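Local coordinates for sefir domain protein (Bacillus cereus F65185, PDB 5Y8E), which probably mediates protein-protein association in bacterial signalling through its SEFIR domain, which is akin to TIR domains, at residues Y8-E13 with I35-H40; V63-D68 with Y112-F117; M85-N90 with D116-R121; I103-E108 with W126-I131. One frame throughout, in Å; residues are numbered along the deposited sequence. Where two conformers were deposited one is given.

Interaction 1: residues Y8-E13 with I35-H40; sequences YSWSSE and ILDRWH
The carboxylate of Asp37 is shared by two aromatic donors, Tyr8 and Trp10. The hydroxyl of Tyr8 donates a hydrogen bond to Asp37, OH to OD1 2.7 Å, on the syn lone pair. The indole N-H of Trp10 goes to the other oxygen, Trp10 NE1 to Asp37 OD2 3.1 Å, also from the syn side but bent, with 141° at the hydrogen. Both rings meet the carboxylate at their edges, and their planes stand steeply to it. Beside this pair, Leu36 CD1 lies 3.7 Å from Tyr8 CE1, and Arg38 crosses the benzo end of the indole at a slant, its CG 3.6 Å from Trp10 CZ2. A water bridges onward, donating to Tyr8 OH (2.9 Å) and accepting from Arg38 NH1 (3.0 Å). With CG held between its backbone N and carbonyl carbon (chi1 57°), Asp37 also takes a weak bond from the N of Arg38 to OD1. Farther out, Val19 of helix 13-29 packs on Tyr8, and Phe50 of helix 47-57 on Asp37. The loops following the parallel strands 3-7 and 33-35 are thus joined through a buried carboxylate with a donor on each oxygen, an arrangement that would probably stabilise its ionised form.

Interaction 2: residues V63-D68 with Y112-F117; sequences VICDKD and YFLPDF
Phe113 carries its CG anti to the carbonyl carbon (chi1 -67°), which lays the ring against the start of helix 67-75, while Lys67 has its CG anti to the backbone N (chi1 174°) and its chain bends at chi3. Lys67 CB sits above one face of the Phe113 ring, 4.0 Å from the centroid in a CH-pi contact; farther along, the bend at chi3 brings Lys67 CE to 3.8 Å from Phe113 CE1. The ammonium group continues past the ring to a salt bridge with Glu108. At the other end of Phe113 the backbone closes on the strand, with Cys65 CB only 3.0 Å from Phe113 O and Phe113 CB 3.4 Å from Cys65 O. The sulfur of Cys65 turns toward Pro115, SG lying 3.9 Å from Pro115 CD. No hydrogen bond crosses between the two segments. The polar work is done beside them: Asp66 caps the helix with OD1 on the N of Tyr69, and its OD2 is held by Ser11. Strand 60-65 passing through a capped turn into helix 67-75, with a long loop laid along that junction, suits the parallel beta-alpha architecture of SEFIR and TIR domains.

Interaction 3: residues M85-N90 with D116-R121; sequences MIITPN and DFFKSR
Phe117 lies on Pro89, the first residue of helix 89-93, in a proline-aromatic CH-pi contact that joins this helix to the loop between strands 111-112 and 124-125 of the SEFIR fold. Its CG stands between the backbone N and the carbonyl carbon (chi1 55°), and the ring is thereby carried out to the helix start. Pro89 CG sits over the centre of the Phe117 ring, 3.8 Å from the centroid and 13° off the normal, while the Pro89 N is over the same face, 3.6 Å from Phe117 CE1. The two side chains run roughly perpendicular. At the rim of this ring the carbonyl oxygen of Ile87 lies near its plane, 3.3 Å from Phe117 CZ. Thr88, just before helix 89-93, is its N-cap and bonds through OG1 to the N of Ile91. Next along the loop, Phe118 turns its ring end toward Ile87, whose CG2 approaches Phe118 CE2 at 4.3 Å; the same methyl is 4.4 Å from Phe117 CE1, so Ile87 fills the corner between the two phenylalanines. Tyr92 stacks on Phe118, and Met51 and Ile55 of helix 47-57 pack against Ile87. Beyond it, Lys119 bonds through NZ to OD1 of Asn93.

Interaction 4: residues I103-E108 with W126-I131; sequences ISLGEE and WNYEDI
Ile103 CG2 touches the benzo part of the Trp126 indole, 3.8 Å from CE3, the two side chains lying side by side and pointing the same way. Ser104 provides the backbone link: its carbonyl oxygen accepts the N-H of Trp126 (N to O 3.0 Å, 156° at the hydrogen), with the donor in the carbonyl plane. This bond extends the parallel pairing of strands 100-108 and 124-125 in the mixed sheet, just before the chain turns toward helix 131-143. In one of two conformers, the hydroxyl of Ser104 donates to Gly106 O at 2.8 Å, tying the chain across the break in strand 100-108. Leu105, with CG anti to its carbonyl carbon (chi1 -57°), spreads between two aromatic residues: CD2 is 3.7 Å from Trp126 CB, and CB is 3.5 Å from the hydroxyl oxygen of Tyr128, whose side chain crosses it at about a right angle. Trp126 CD1 in turn lies over the face of the Tyr128 ring, and Trp18 of helix 13-29 meets the indole edge-to-face. At Gly106 a water accepts from the backbone N (2.7 Å) and donates to Ser104 O; its link to Trp126 O is doubtful.

Interactions 2 and 4 share the sheet through neighbouring strands 60-65 and 100-108; their centres are 12 Å apart, and the Lys67-Glu108 salt bridge and the Cys65 N to Ile103 O contact join them. Interactions 2 and 3 lie closer, 9 Å between centres, and end on the same loop, sharing Asp116 and Phe117. Interaction 1 closes before the others open and sits at the ends of strands 3-7 and 33-35; Ser9 and Ser11 reach Asp68 and Asp66 of interaction 2, while Met85 of interaction 3 packs on Trp10. Interaction 4 touches neither 1 nor 3, but its segments alternate along the chain with those of 2 and 3, interlacing distant parts of one compact domain.

Interaction 1: residues Y8-E13 with I35-H40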
# COMPACT_ATOMS: atom_id res chain seq x y z
N TYR A 8 -2.51 -1.48 -5.12
CA TYR A 8 -1.69 -2.47 -5.82
C TYR A 8 -2.00 -2.48 -7.31
O TYR A 8 -2.99 -1.90 -7.75
CB TYR A 8 -1.88 -3.88 -5.22
CG TYR A 8 -3.23 -4.53 -5.49
CD1 TYR A 8 -4.38 -4.05 -4.88
CD2 TYR A 8 -3.34 -5.64 -6.31
CE1 TYR A 8 -5.61 -4.63 -5.11
CE2 TYR A 8 -4.57 -6.25 -6.54
CZ TYR A 8 -5.70 -5.73 -5.93
OH TYR A 8 -6.93 -6.30 -6.14
N SER A 9 -1.12 -3.10 -8.08
CA SER A 9 -1.35 -3.23 -9.51
C SER A 9 -1.76 -4.66 -9.82
O SER A 9 -1.33 -5.59 -9.13
CB SER A 9 -0.07 -2.89 -10.28
OG SER A 9 -0.25 -3.08 -11.67
N TRP A 10 -2.60 -4.86 -10.83
CA TRP A 10 -3.01 -6.21 -11.21
C TRP A 10 -1.95 -6.85 -12.12
O TRP A 10 -2.22 -7.16 -13.28
CB TRP A 10 -4.38 -6.19 -11.90
CG TRP A 10 -5.55 -6.00 -10.96
CD1 TRP A 10 -5.53 -5.43 -9.71
CD2 TRP A 10 -6.91 -6.39 -11.19
NE1 TRP A 10 -6.80 -5.42 -9.17
CE2 TRP A 10 -7.66 -6.02 -10.06
CE3 TRP A 10 -7.57 -7.02 -12.26
CZ2 TRP A 10 -9.04 -6.26 -9.96
CZ3 TRP A 10 -8.94 -7.25 -12.16
CH2 TRP A 10 -9.66 -6.87 -11.02
N SER A 11 -0.77 -7.06 -11.56
CA SER A 11 0.40 -7.50 -12.34
C SER A 11 0.23 -8.87 -12.98
O SER A 11 0.73 -9.12 -14.08
CB SER A 11 1.64 -7.49 -11.45
OG SER A 11 1.76 -6.26 -10.77
N SER A 12 -0.47 -9.76 -12.28
CA SER A 12 -0.67 -11.13 -12.74
C SER A 12 -1.76 -11.75 -11.89
O SER A 12 -2.14 -11.17 -10.87
CB SER A 12 0.62 -11.94 -12.56
OG SER A 12 0.90 -12.11 -11.18
N GLU A 13 -2.27 -12.91 -12.29
CA GLU A 13 -3.30 -13.55 -11.48
C GLU A 13 -2.74 -13.99 -10.12
O GLU A 13 -3.41 -13.86 -9.10
CB GLU A 13 -3.96 -14.72 -12.22
CG GLU A 13 -4.80 -14.29 -13.43
CD GLU A 13 -5.90 -13.29 -13.08
OE1 GLU A 13 -6.33 -13.23 -11.90
OE2 GLU A 13 -6.35 -12.56 -13.99
N ILE A 35 -10.04 -2.15 2.95
CA ILE A 35 -10.67 -1.62 1.75
C ILE A 35 -9.96 -2.19 0.52
O ILE A 35 -8.81 -1.85 0.24
CB ILE A 35 -10.60 -0.07 1.71
CG1 ILE A 35 -11.21 0.52 2.98
CG2 ILE A 35 -11.30 0.46 0.47
CD1 ILE A 35 -10.96 2.03 3.17
N LEU A 36 -10.66 -3.06 -0.21
CA LEU A 36 -10.08 -3.77 -1.35
C LEU A 36 -10.98 -3.61 -2.58
O LEU A 36 -12.19 -3.83 -2.50
CB LEU A 36 -9.90 -5.26 -1.03
CG LEU A 36 -9.19 -6.11 -2.09
CD1 LEU A 36 -7.74 -5.65 -2.28
CD2 LEU A 36 -9.25 -7.59 -1.71
N ASP A 37 -10.38 -3.24 -3.71
CA ASP A 37 -11.13 -3.00 -4.94
C ASP A 37 -12.08 -4.13 -5.34
O ASP A 37 -13.23 -3.90 -5.72
CB ASP A 37 -10.19 -2.64 -6.10
CG ASP A 37 -9.12 -3.71 -6.37
OD1 ASP A 37 -9.03 -4.71 -5.63
OD2 ASP A 37 -8.35 -3.52 -7.34
N ARG A 38 -11.63 -5.37 -5.22
CA ARG A 38 -12.44 -6.49 -5.68
C ARG A 38 -13.66 -6.77 -4.83
O ARG A 38 -14.69 -7.24 -5.33
CB ARG A 38 -11.57 -7.72 -5.88
CG ARG A 38 -10.49 -7.46 -6.90
CD ARG A 38 -9.51 -8.59 -6.96
NE ARG A 38 -10.14 -9.81 -7.45
CZ ARG A 38 -9.56 -11.00 -7.38
NH1 ARG A 38 -8.37 -11.11 -6.82
NH2 ARG A 38 -10.18 -12.08 -7.85
N TRP A 39 -13.57 -6.43 -3.54
CA TRP A 39 -14.71 -6.58 -2.64
C TRP A 39 -15.76 -5.50 -2.90
O TRP A 39 -16.91 -5.65 -2.51
CB TRP A 39 -14.25 -6.53 -1.18
CG TRP A 39 -13.50 -7.77 -0.75
CD1 TRP A 39 -13.52 -9.00 -1.37
CD2 TRP A 39 -12.63 -7.91 0.38
NE1 TRP A 39 -12.72 -9.88 -0.69
CE2 TRP A 39 -12.16 -9.24 0.39
CE3 TRP A 39 -12.21 -7.03 1.38
CZ2 TRP A 39 -11.27 -9.71 1.37
CZ3 TRP A 39 -11.33 -7.50 2.35
CH2 TRP A 39 -10.87 -8.83 2.34
N HIS A 40 -15.33 -4.44 -3.58
CA HIS A 40 -16.22 -3.34 -3.95
C HIS A 40 -16.62 -3.41 -5.42
O HIS A 40 -17.41 -2.57 -5.88
CB HIS A 40 -15.55 -2.00 -3.66
CG HIS A 40 -15.47 -1.67 -2.20
ND1 HIS A 40 -16.40 -0.86 -1.57
CD2 HIS A 40 -14.59 -2.05 -1.24
CE1 HIS A 40 -16.09 -0.76 -0.29
NE2 HIS A 40 -15.00 -1.47 -0.07
O HOH W 1 -6.68 -9.10 -5.39

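Interaction 2: residues V63-D68 with Y112-F117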
# COMPACT_ATOMS: atom_id res chain seq x y z
N VAL A 63 1.07 0.00 0.29
CA VAL A 63 1.45 0.20 -1.11
C VAL A 63 2.22 -1.04 -1.51
O VAL A 63 3.34 -1.26 -1.05
CB VAL A 63 2.31 1.46 -1.31
CG1 VAL A 63 2.50 1.72 -2.80
CG2 VAL A 63 1.65 2.67 -0.67
N ILE A 64 1.60 -1.88 -2.34
CA ILE A 64 2.19 -3.16 -2.68
C ILE A 64 3.20 -2.95 -3.80
O ILE A 64 2.86 -2.89 -4.99
CB ILE A 64 1.14 -4.21 -3.09
CG1 ILE A 64 0.06 -4.33 -2.00
CG2 ILE A 64 1.82 -5.55 -3.35
CD1 ILE A 64 0.61 -4.58 -0.59
N CYS A 65 4.46 -2.84 -3.41
CA CYS A 65 5.49 -2.46 -4.35
C CYS A 65 6.19 -3.66 -4.95
O CYS A 65 7.29 -4.03 -4.52
CB CYS A 65 6.49 -1.54 -3.67
SG CYS A 65 5.82 0.07 -3.23
N ASP A 66 5.56 -4.29 -5.93
CA ASP A 66 6.29 -5.22 -6.78
C ASP A 66 6.94 -4.42 -7.90
O ASP A 66 6.76 -3.19 -7.99
CB ASP A 66 5.40 -6.37 -7.29
CG ASP A 66 4.22 -5.89 -8.14
OD1 ASP A 66 3.88 -4.69 -8.13
OD2 ASP A 66 3.61 -6.76 -8.80
N LYS A 67 7.72 -5.09 -8.75
CA LYS A 67 8.44 -4.39 -9.82
C LYS A 67 7.48 -3.64 -10.73
O LYS A 67 7.73 -2.49 -11.12
CB LYS A 67 9.28 -5.38 -10.62
CG LYS A 67 9.95 -4.77 -11.84
CD LYS A 67 10.97 -5.72 -12.44
CE LYS A 67 12.39 -5.33 -12.02
NZ LYS A 67 13.42 -6.35 -12.40
N ASP A 68 6.36 -4.28 -11.05
CA ASP A 68 5.37 -3.71 -11.95
C ASP A 68 4.80 -2.40 -11.43
O ASP A 68 4.71 -1.42 -12.16
CB ASP A 68 4.23 -4.72 -12.19
CG ASP A 68 3.19 -4.20 -13.16
OD1 ASP A 68 3.52 -4.04 -14.35
OD2 ASP A 68 2.04 -3.96 -12.73
N TYR A 112 15.10 -1.64 -2.52
CA TYR A 112 13.68 -1.96 -2.54
C TYR A 112 12.95 -1.36 -3.73
O TYR A 112 13.28 -0.26 -4.19
CB TYR A 112 13.01 -1.46 -1.25
CG TYR A 112 13.40 -2.25 -0.02
CD1 TYR A 112 13.68 -3.61 -0.11
CD2 TYR A 112 13.49 -1.64 1.22
CE1 TYR A 112 14.03 -4.34 0.99
CE2 TYR A 112 13.84 -2.36 2.34
CZ TYR A 112 14.11 -3.71 2.22
OH TYR A 112 14.47 -4.45 3.32
N PHE A 113 11.96 -2.09 -4.22
CA PHE A 113 11.02 -1.54 -5.18
C PHE A 113 10.22 -0.49 -4.44
O PHE A 113 9.39 -0.81 -3.58
CB PHE A 113 10.12 -2.63 -5.75
CG PHE A 113 10.86 -3.62 -6.61
CD1 PHE A 113 11.65 -3.19 -7.66
CD2 PHE A 113 10.76 -4.98 -6.35
CE1 PHE A 113 12.33 -4.11 -8.44
CE2 PHE A 113 11.43 -5.90 -7.13
CZ PHE A 113 12.22 -5.46 -8.18
N LEU A 114 10.53 0.76 -4.73
CA LEU A 114 9.86 1.91 -4.16
C LEU A 114 9.78 2.94 -5.28
O LEU A 114 10.78 3.16 -5.97
CB LEU A 114 10.67 2.46 -2.99
CG LEU A 114 9.96 3.12 -1.81
CD1 LEU A 114 8.89 2.20 -1.28
CD2 LEU A 114 10.95 3.45 -0.72
N PRO A 115 8.61 3.55 -5.47
CA PRO A 115 8.53 4.57 -6.52
C PRO A 115 9.50 5.72 -6.24
O PRO A 115 9.75 5.99 -5.06
CB PRO A 115 7.08 5.05 -6.44
CG PRO A 115 6.34 3.86 -5.92
CD PRO A 115 7.28 3.25 -4.91
N ASP A 116 10.04 6.34 -7.29
CA ASP A 116 11.07 7.38 -7.18
C ASP A 116 10.67 8.54 -6.27
O ASP A 116 11.51 9.14 -5.59
CB ASP A 116 11.38 7.97 -8.56
CG ASP A 116 12.10 7.01 -9.48
OD1 ASP A 116 12.85 6.14 -8.98
OD2 ASP A 116 11.91 7.13 -10.71
N PHE A 117 9.38 8.86 -6.28
CA PHE A 117 8.89 10.07 -5.65
C PHE A 117 8.46 9.90 -4.20
O PHE A 117 8.09 10.88 -3.54
CB PHE A 117 7.75 10.68 -6.48
CG PHE A 117 6.62 9.74 -6.74
CD1 PHE A 117 5.59 9.62 -5.82
CD2 PHE A 117 6.57 9.00 -7.91
CE1 PHE A 117 4.54 8.76 -6.05
CE2 PHE A 117 5.52 8.14 -8.15
CZ PHE A 117 4.50 8.01 -7.22

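Interaction 3: residues M85-N90 with D116-R121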
# COMPACT_ATOMS: atom_id res chain seq x y z
N MET A 85 -4.53 3.02 -11.38
CA MET A 85 -4.69 2.45 -10.06
C MET A 85 -3.40 2.52 -9.20
O MET A 85 -3.34 1.96 -8.15
CB MET A 85 -5.22 1.01 -10.13
CG MET A 85 -4.21 -0.01 -10.52
SD MET A 85 -5.02 -1.61 -11.13
CE MET A 85 -6.00 -1.97 -9.78
N ILE A 86 -2.41 3.24 -9.68
CA ILE A 86 -1.12 3.35 -9.07
C ILE A 86 -0.94 4.79 -8.50
O ILE A 86 -1.20 5.72 -9.16
CB ILE A 86 -0.02 3.01 -10.14
CG1 ILE A 86 -0.18 1.52 -10.50
CG2 ILE A 86 1.29 3.31 -9.67
CD1 ILE A 86 0.68 1.05 -11.51
N ILE A 87 -0.51 4.87 -7.27
CA ILE A 87 -0.33 6.13 -6.62
C ILE A 87 0.54 7.08 -7.45
O ILE A 87 1.58 6.72 -7.89
CB ILE A 87 0.23 5.93 -5.22
CG1 ILE A 87 -0.81 5.33 -4.31
CG2 ILE A 87 0.65 7.19 -4.61
CD1 ILE A 87 -0.27 4.87 -3.03
N THR A 88 0.07 8.31 -7.57
CA THR A 88 0.81 9.37 -8.29
C THR A 88 1.54 10.34 -7.35
O THR A 88 1.17 10.48 -6.24
CB THR A 88 -0.20 10.27 -9.09
OG1 THR A 88 -1.09 10.84 -8.18
CG2 THR A 88 -0.98 9.45 -10.08
N PRO A 89 2.53 11.08 -7.87
CA PRO A 89 3.21 12.07 -7.03
C PRO A 89 2.21 13.03 -6.40
O PRO A 89 2.34 13.35 -5.22
CB PRO A 89 4.09 12.82 -8.02
CG PRO A 89 4.43 11.79 -9.05
CD PRO A 89 3.17 10.97 -9.20
N ASN A 90 1.21 13.47 -7.16
CA ASN A 90 0.23 14.41 -6.63
C ASN A 90 -0.58 13.84 -5.46
O ASN A 90 -0.82 14.54 -4.47
CB ASN A 90 -0.71 14.88 -7.73
CG ASN A 90 -1.57 16.03 -7.28
OD1 ASN A 90 -2.79 15.90 -7.15
ND2 ASN A 90 -0.94 17.16 -7.02
N ASP A 116 10.04 6.34 -7.29
CA ASP A 116 11.07 7.38 -7.18
C ASP A 116 10.67 8.54 -6.27
O ASP A 116 11.51 9.14 -5.59
CB ASP A 116 11.38 7.97 -8.56
CG ASP A 116 12.10 7.01 -9.48
OD1 ASP A 116 12.85 6.14 -8.98
OD2 ASP A 116 11.91 7.13 -10.71
N PHE A 117 9.38 8.86 -6.28
CA PHE A 117 8.89 10.07 -5.65
C PHE A 117 8.46 9.90 -4.20
O PHE A 117 8.09 10.88 -3.54
CB PHE A 117 7.75 10.68 -6.48
CG PHE A 117 6.62 9.74 -6.74
CD1 PHE A 117 5.59 9.62 -5.82
CD2 PHE A 117 6.57 9.00 -7.91
CE1 PHE A 117 4.54 8.76 -6.05
CE2 PHE A 117 5.52 8.14 -8.15
CZ PHE A 117 4.50 8.01 -7.22
N PHE A 118 8.51 8.67 -3.71
CA PHE A 118 8.28 8.43 -2.29
C PHE A 118 9.43 9.08 -1.53
O PHE A 118 10.60 8.73 -1.73
CB PHE A 118 8.18 6.93 -1.99
CG PHE A 118 6.83 6.34 -2.30
CD1 PHE A 118 6.35 5.25 -1.58
CD2 PHE A 118 6.03 6.87 -3.31
CE1 PHE A 118 5.11 4.71 -1.85
CE2 PHE A 118 4.77 6.33 -3.58
CZ PHE A 118 4.32 5.25 -2.85
N LYS A 119 9.11 10.05 -0.67
CA LYS A 119 10.14 10.88 -0.05
C LYS A 119 10.98 10.15 0.99
O LYS A 119 12.20 10.25 0.97
CB LYS A 119 9.54 12.17 0.51
CG LYS A 119 9.04 13.10 -0.59
CD LYS A 119 8.23 14.23 -0.02
CE LYS A 119 7.29 14.80 -1.07
NZ LYS A 119 6.03 15.30 -0.44
N SER A 120 10.33 9.42 1.89
CA SER A 120 11.09 8.53 2.76
C SER A 120 11.41 7.26 1.97
O SER A 120 10.60 6.80 1.16
CB SER A 120 10.34 8.21 4.05
OG SER A 120 9.07 7.63 3.80
N ARG A 121 12.61 6.73 2.19
CA ARG A 121 13.06 5.55 1.46
C ARG A 121 12.73 4.28 2.23
O ARG A 121 13.27 3.20 1.95
CB ARG A 121 14.56 5.62 1.19
CG ARG A 121 14.94 6.45 -0.02
CD ARG A 121 14.38 5.84 -1.30
NE ARG A 121 13.21 6.57 -1.79
CZ ARG A 121 12.55 6.26 -2.89
NH1 ARG A 121 12.93 5.22 -3.63
NH2 ARG A 121 11.50 6.98 -3.27

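Interaction 4: residues I103-E108 with W126-I131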
# COMPACT_ATOMS: atom_id res chain seq x y z
N ILE A 103 5.22 -1.91 1.04
CA ILE A 103 5.74 -3.26 1.19
C ILE A 103 6.47 -3.62 -0.10
O ILE A 103 5.85 -3.71 -1.16
CB ILE A 103 4.62 -4.28 1.43
CG1 ILE A 103 3.74 -3.87 2.62
CG2 ILE A 103 5.20 -5.68 1.66
CD1 ILE A 103 2.48 -4.75 2.79
N SER A 104 7.79 -3.80 -0.01
CA SER A 104 8.59 -4.14 -1.19
C SER A 104 8.63 -5.65 -1.40
O SER A 104 9.06 -6.41 -0.52
CB SER A 104 10.01 -3.59 -1.06
OG SER A 104 10.74 -3.78 -2.27
N LEU A 105 8.17 -6.08 -2.57
CA LEU A 105 8.19 -7.49 -2.92
C LEU A 105 9.41 -7.72 -3.79
O LEU A 105 9.34 -7.58 -5.01
CB LEU A 105 6.92 -7.89 -3.67
CG LEU A 105 5.61 -7.60 -2.92
CD1 LEU A 105 4.44 -8.22 -3.66
CD2 LEU A 105 5.69 -8.12 -1.50
N GLY A 106 10.53 -8.03 -3.16
CA GLY A 106 11.77 -8.20 -3.90
C GLY A 106 12.55 -6.90 -4.00
O GLY A 106 12.17 -5.88 -3.41
N GLU A 107 13.64 -6.94 -4.76
CA GLU A 107 14.53 -5.80 -4.86
C GLU A 107 15.31 -5.83 -6.16
O GLU A 107 15.34 -6.85 -6.86
CB GLU A 107 15.51 -5.80 -3.68
CG GLU A 107 16.41 -7.02 -3.64
CD GLU A 107 17.44 -6.94 -2.54
OE1 GLU A 107 18.61 -6.64 -2.86
OE2 GLU A 107 17.08 -7.19 -1.37
N GLU A 108 15.96 -4.72 -6.48
CA GLU A 108 16.74 -4.60 -7.70
C GLU A 108 17.92 -3.68 -7.44
O GLU A 108 17.76 -2.62 -6.82
CB GLU A 108 15.86 -4.04 -8.81
CG GLU A 108 16.48 -4.08 -10.19
CD GLU A 108 15.47 -3.76 -11.28
OE1 GLU A 108 14.78 -2.73 -11.17
OE2 GLU A 108 15.38 -4.55 -12.25
N TRP A 126 9.55 -7.32 2.30
CA TRP A 126 8.91 -8.61 2.53
C TRP A 126 9.92 -9.76 2.47
O TRP A 126 10.69 -9.89 1.52
CB TRP A 126 7.78 -8.83 1.52
CG TRP A 126 6.82 -9.92 1.92
CD1 TRP A 126 6.76 -11.18 1.42
CD2 TRP A 126 5.80 -9.82 2.92
NE1 TRP A 126 5.75 -11.89 2.04
CE2 TRP A 126 5.14 -11.07 2.96
CE3 TRP A 126 5.36 -8.80 3.77
CZ2 TRP A 126 4.07 -11.33 3.83
CZ3 TRP A 126 4.30 -9.05 4.63
CH2 TRP A 126 3.67 -10.30 4.65
N ASN A 127 9.92 -10.58 3.51
CA ASN A 127 10.82 -11.72 3.56
C ASN A 127 10.04 -13.00 3.28
O ASN A 127 9.35 -13.53 4.16
CB ASN A 127 11.53 -11.79 4.91
CG ASN A 127 12.62 -12.85 4.95
OD1 ASN A 127 12.76 -13.64 4.01
ND2 ASN A 127 13.39 -12.88 6.03
N TYR A 128 10.16 -13.51 2.06
CA TYR A 128 9.44 -14.72 1.67
C TYR A 128 9.93 -15.96 2.42
O TYR A 128 9.25 -16.98 2.45
CB TYR A 128 9.53 -14.95 0.16
CG TYR A 128 8.74 -13.96 -0.66
CD1 TYR A 128 7.36 -14.09 -0.81
CD2 TYR A 128 9.37 -12.90 -1.31
CE1 TYR A 128 6.63 -13.20 -1.57
CE2 TYR A 128 8.65 -11.99 -2.07
CZ TYR A 128 7.28 -12.15 -2.20
OH TYR A 128 6.55 -11.26 -2.96
N GLU A 129 11.12 -15.86 3.02
CA GLU A 129 11.69 -16.97 3.79
C GLU A 129 11.33 -16.90 5.27
O GLU A 129 11.68 -17.79 6.04
CB GLU A 129 13.21 -17.00 3.62
CG GLU A 129 13.68 -16.85 2.18
CD GLU A 129 13.02 -17.84 1.22
OE1 GLU A 129 12.88 -19.03 1.57
OE2 GLU A 129 12.65 -17.42 0.10
N ASP A 130 10.65 -15.83 5.67
CA ASP A 130 10.15 -15.71 7.03
C ASP A 130 8.88 -14.87 6.99
O ASP A 130 8.86 -13.71 7.45
CB ASP A 130 11.21 -15.10 7.96
CG ASP A 130 10.90 -15.32 9.44
OD1 ASP A 130 9.74 -15.65 9.78
OD2 ASP A 130 11.82 -15.15 10.26
N ILE A 131 7.83 -15.44 6.42
CA ILE A 131 6.55 -14.74 6.28
C ILE A 131 5.97 -14.30 7.63
O ILE A 131 5.46 -13.19 7.75
CB ILE A 131 5.52 -15.59 5.50
CG1 ILE A 131 6.00 -15.77 4.05
CG2 ILE A 131 4.14 -14.95 5.52
CD1 ILE A 131 5.47 -17.03 3.39
O HOH W 2 11.26 -8.70 -0.63